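Local coordinates for ribosomal-protein-S5-alanine N-acetyltransferase (Vibrio fischeri, PDB 3IGR) that probably transfers an acetyl group from acetyl-CoA to the N-terminal alanine of ribosomal protein uS5, at residues E8-R13 with F70-K75. Sequence-based numbering, arbitrary orientation.
Sequences EHYQVR and FVVVDK
Gln11 and Val73 form a hydrogen-bonded antiparallel pair, giving and taking one backbone bond each: Gln11 N to Val73 O at 3.0 Å and Val73 N to Gln11 O at 2.8 Å. Arg13 and Val71 repeat the exchange, and Lys75 N closes the far end on His9 O (2.9 Å). Between these pairs the CA-H groups of Tyr10 and Val12 point at the carbonyl oxygens of Val73 and Val71.

Apolar contacts gather on the face carrying Tyr10, Val12 and Val72. Val12 CG1 meets Phe70 CD1 at 4.0 Å, the two side chains crossing at about a right angle, while Val12 CG2 touches Val72 CG2. Helix 112-126 covers this face, with Thr120 against Val12 and Phe70 and Ala116 against Val72.

At the Tyr10 end of that face, the imidazole of His9 lies with one face against the Tyr10 ring, offset toward its rim. A chi1 of 57° sets His9 CG between its backbone N and carbonyl carbon, and the ring edge turns to Asp74: CD2 lies 3.1 Å from OD1, with ring and carboxylate planes 39° apart. Asp74 OD2 is hydrogen-bonded to Tyr107 OH, which anchors the carboxylate from outside the pair.

On the other face, the extended Arg13 chain runs beside Val71 and lays one face of its guanidinium over two methyls, Val71 CG2 (3.8 Å from NH1) and Val73 CG2; NH1 is salt-bridged to Asp19. Lys75 CD packs on Gln11 CB at 3.9 Å, and its NZ pairs with Glu6.

Strand 10-14, flanked by 4-7 and 68-74, thus belongs to the antiparallel N-terminal half of the central mixed sheet characteristic of the GNAT acetyltransferase fold.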
ATOM      1  N   GLU A   8       0.068  -2.261  15.405  1.00 11.17           N
ATOM      2  CA  GLU A   8      -0.410  -3.536  15.919  1.00 11.88           C
ATOM      3  C   GLU A   8       0.286  -3.875  17.236  1.00 11.65           C
ATOM      4  O   GLU A   8       0.282  -3.043  18.137  1.00 11.86           O
ATOM      5  CB  GLU A   8      -0.290  -4.629  14.858  1.00 12.14           C
ATOM      6  CG  GLU A   8      -1.620  -4.856  14.132  1.00 14.07           C
ATOM      7  CD  GLU A   8      -1.434  -5.186  12.674  1.00 16.47           C
ATOM      8  OE1 GLU A   8      -2.431  -5.557  12.022  1.00 16.70           O
ATOM      9  OE2 GLU A   8      -0.288  -5.083  12.181  1.00 18.03           O
ATOM     10  N   HIS A   9       0.880  -5.065  17.353  1.00 11.60           N
ATOM     11  CA  HIS A   9       1.664  -5.412  18.552  1.00 11.44           C
ATOM     12  C   HIS A   9       3.192  -5.307  18.345  1.00 11.29           C
ATOM     13  O   HIS A   9       3.982  -5.977  19.022  1.00 11.57           O
ATOM     14  CB  HIS A   9       1.238  -6.773  19.131  1.00 11.40           C
ATOM     15  CG  HIS A   9       1.339  -7.914  18.163  1.00 11.74           C
ATOM     16  ND1 HIS A   9       0.300  -8.281  17.331  1.00 12.26           N
ATOM     17  CD2 HIS A   9       2.344  -8.789  17.918  1.00 11.64           C
ATOM     18  CE1 HIS A   9       0.669  -9.324  16.606  1.00 11.66           C
ATOM     19  NE2 HIS A   9       1.902  -9.653  16.946  1.00 10.78           N
ATOM     20  N   TYR A  10       3.592  -4.440  17.419  1.00 11.18           N
ATOM     21  CA  TYR A  10       5.005  -4.233  17.070  1.00 10.68           C
ATOM     22  C   TYR A  10       5.498  -2.817  17.371  1.00 11.18           C
ATOM     23  O   TYR A  10       4.711  -1.863  17.396  1.00 10.53           O
ATOM     24  CB  TYR A  10       5.237  -4.545  15.589  1.00 10.25           C
ATOM     25  CG  TYR A  10       4.767  -5.921  15.199  1.00  9.77           C
ATOM     26  CD1 TYR A  10       5.533  -7.047  15.507  1.00  9.22           C
ATOM     27  CD2 TYR A  10       3.539  -6.114  14.562  1.00  9.93           C
ATOM     28  CE1 TYR A  10       5.102  -8.321  15.173  1.00  9.76           C
ATOM     29  CE2 TYR A  10       3.097  -7.402  14.221  1.00  9.16           C
ATOM     30  CZ  TYR A  10       3.894  -8.496  14.530  1.00 10.14           C
ATOM     31  OH  TYR A  10       3.502  -9.778  14.208  1.00 11.96           O
ATOM     32  N   GLN A  11       6.799  -2.704  17.617  1.00 10.88           N
ATOM     33  CA  GLN A  11       7.468  -1.416  17.802  1.00 11.19           C
ATOM     34  C   GLN A  11       8.756  -1.393  16.978  1.00 10.67           C
ATOM     35  O   GLN A  11       9.539  -2.340  17.034  1.00 10.31           O
ATOM     36  CB  GLN A  11       7.818  -1.186  19.277  1.00 11.60           C
ATOM     37  CG  GLN A  11       8.652   0.082  19.504  1.00 13.51           C
ATOM     38  CD  GLN A  11       9.040   0.299  20.950  1.00 16.74           C
ATOM     39  OE1 GLN A  11       8.904  -0.596  21.788  1.00 17.74           O
ATOM     40  NE2 GLN A  11       9.536   1.496  21.251  1.00 17.21           N
ATOM     41  N   VAL A  12       8.945  -0.325  16.204  1.00 10.08           N
ATOM     42  CA  VAL A  12      10.172  -0.098  15.444  1.00  9.33           C
ATOM     43  C   VAL A  12      10.869   1.058  16.137  1.00  9.73           C
ATOM     44  O   VAL A  12      10.290   2.138  16.313  1.00 10.04           O
ATOM     45  CB  VAL A  12       9.897   0.271  13.963  1.00  9.76           C
ATOM     46  CG1 VAL A  12      11.207   0.323  13.154  1.00  7.86           C
ATOM     47  CG2 VAL A  12       8.929  -0.721  13.336  1.00  8.28           C
ATOM     48  N   ARG A  13      12.107   0.825  16.555  1.00  9.33           N
ATOM     49  CA  ARG A  13      12.839   1.810  17.327  1.00  8.81           C
ATOM     50  C   ARG A  13      14.306   1.605  17.070  1.00  8.41           C
ATOM     51  O   ARG A  13      14.699   0.589  16.500  1.00  8.66           O
ATOM     52  CB  ARG A  13      12.524   1.689  18.831  1.00  8.81           C
ATOM     53  CG  ARG A  13      12.861   0.336  19.464  1.00  9.04           C
ATOM     54  CD  ARG A  13      13.036   0.489  20.972  1.00  9.22           C
ATOM     55  NE  ARG A  13      13.192  -0.787  21.675  1.00  9.38           N
ATOM     56  CZ  ARG A  13      14.321  -1.493  21.735  1.00  9.92           C
ATOM     57  NH1 ARG A  13      15.430  -1.072  21.122  1.00  7.28           N
ATOM     58  NH2 ARG A  13      14.342  -2.632  22.412  1.00  9.28           N
ATOM     59  N   PHE A  70      17.687   0.184  13.079  1.00 12.34           N
ATOM     60  CA  PHE A  70      16.408  -0.059  13.744  1.00 12.73           C
ATOM     61  C   PHE A  70      16.149  -1.540  13.972  1.00 12.81           C
ATOM     62  O   PHE A  70      16.524  -2.379  13.145  1.00 12.96           O
ATOM     63  CB  PHE A  70      15.253   0.457  12.904  1.00 12.78           C
ATOM     64  CG  PHE A  70      15.172   1.951  12.803  1.00 13.53           C
ATOM     65  CD1 PHE A  70      14.368   2.676  13.692  1.00 12.25           C
ATOM     66  CD2 PHE A  70      15.852   2.623  11.785  1.00 10.93           C
ATOM     67  CE1 PHE A  70      14.258   4.059  13.587  1.00 11.42           C
ATOM     68  CE2 PHE A  70      15.769   4.013  11.674  1.00 13.34           C
ATOM     69  CZ  PHE A  70      14.960   4.734  12.570  1.00 14.28           C
ATOM     70  N   VAL A  71      15.475  -1.849  15.071  1.00 12.74           N
ATOM     71  CA  VAL A  71      14.936  -3.202  15.292  1.00 12.71           C
ATOM     72  C   VAL A  71      13.395  -3.188  15.309  1.00 12.75           C
ATOM     73  O   VAL A  71      12.771  -2.170  15.645  1.00 12.46           O
ATOM     74  CB  VAL A  71      15.477  -3.868  16.582  1.00 12.57           C
ATOM     75  CG1 VAL A  71      16.973  -4.207  16.425  1.00 13.05           C
ATOM     76  CG2 VAL A  71      15.230  -3.009  17.831  1.00 11.74           C
ATOM     77  N   VAL A  72      12.801  -4.305  14.904  1.00 12.28           N
ATOM     78  CA  VAL A  72      11.367  -4.487  14.992  1.00 12.46           C
ATOM     79  C   VAL A  72      11.116  -5.440  16.172  1.00 12.64           C
ATOM     80  O   VAL A  72      11.666  -6.545  16.216  1.00 12.97           O
ATOM     81  CB  VAL A  72      10.773  -5.096  13.715  1.00 12.20           C
ATOM     82  CG1 VAL A  72       9.249  -5.222  13.872  1.00 11.32           C
ATOM     83  CG2 VAL A  72      11.137  -4.272  12.479  1.00 11.73           C
ATOM     84  N   VAL A  73      10.308  -4.996  17.128  1.00 12.65           N
ATOM     85  CA  VAL A  73      10.063  -5.770  18.336  1.00 12.77           C
ATOM     86  C   VAL A  73       8.632  -6.266  18.357  1.00 12.89           C
ATOM     87  O   VAL A  73       7.704  -5.489  18.129  1.00 12.74           O
ATOM     88  CB  VAL A  73      10.327  -4.936  19.612  1.00 12.67           C
ATOM     89  CG1 VAL A  73       9.915  -5.727  20.898  1.00 11.57           C
ATOM     90  CG2 VAL A  73      11.784  -4.525  19.674  1.00 12.40           C
ATOM     91  N   ASP A  74       8.459  -7.563  18.620  1.00 12.70           N
ATOM     92  CA  ASP A  74       7.154  -8.093  18.982  1.00 12.47           C
ATOM     93  C   ASP A  74       6.969  -7.816  20.475  1.00 12.63           C
ATOM     94  O   ASP A  74       7.627  -8.418  21.321  1.00 12.74           O
ATOM     95  CB  ASP A  74       7.079  -9.595  18.695  1.00 12.69           C
ATOM     96  CG  ASP A  74       5.671 -10.165  18.850  1.00 12.02           C
ATOM     97  OD1 ASP A  74       4.827  -9.588  19.563  1.00 11.99           O
ATOM     98  OD2 ASP A  74       5.409 -11.217  18.243  1.00 11.80           O
ATOM     99  N   LYS A  75       6.093  -6.874  20.788  1.00 12.70           N
ATOM    100  CA  LYS A  75       5.851  -6.483  22.174  1.00 13.19           C
ATOM    101  C   LYS A  75       5.188  -7.599  22.981  1.00 13.05           C
ATOM    102  O   LYS A  75       5.409  -7.707  24.179  1.00 13.26           O
ATOM    103  CB  LYS A  75       5.015  -5.204  22.231  1.00 12.87           C
ATOM    104  CG  LYS A  75       5.790  -3.952  21.814  1.00 13.32           C
ATOM    105  CD  LYS A  75       4.867  -2.896  21.191  1.00 14.79           C
ATOM    106  CE  LYS A  75       3.928  -2.243  22.186  1.00 15.16           C
ATOM    107  NZ  LYS A  75       3.131  -1.161  21.530  1.00 14.94           N
TER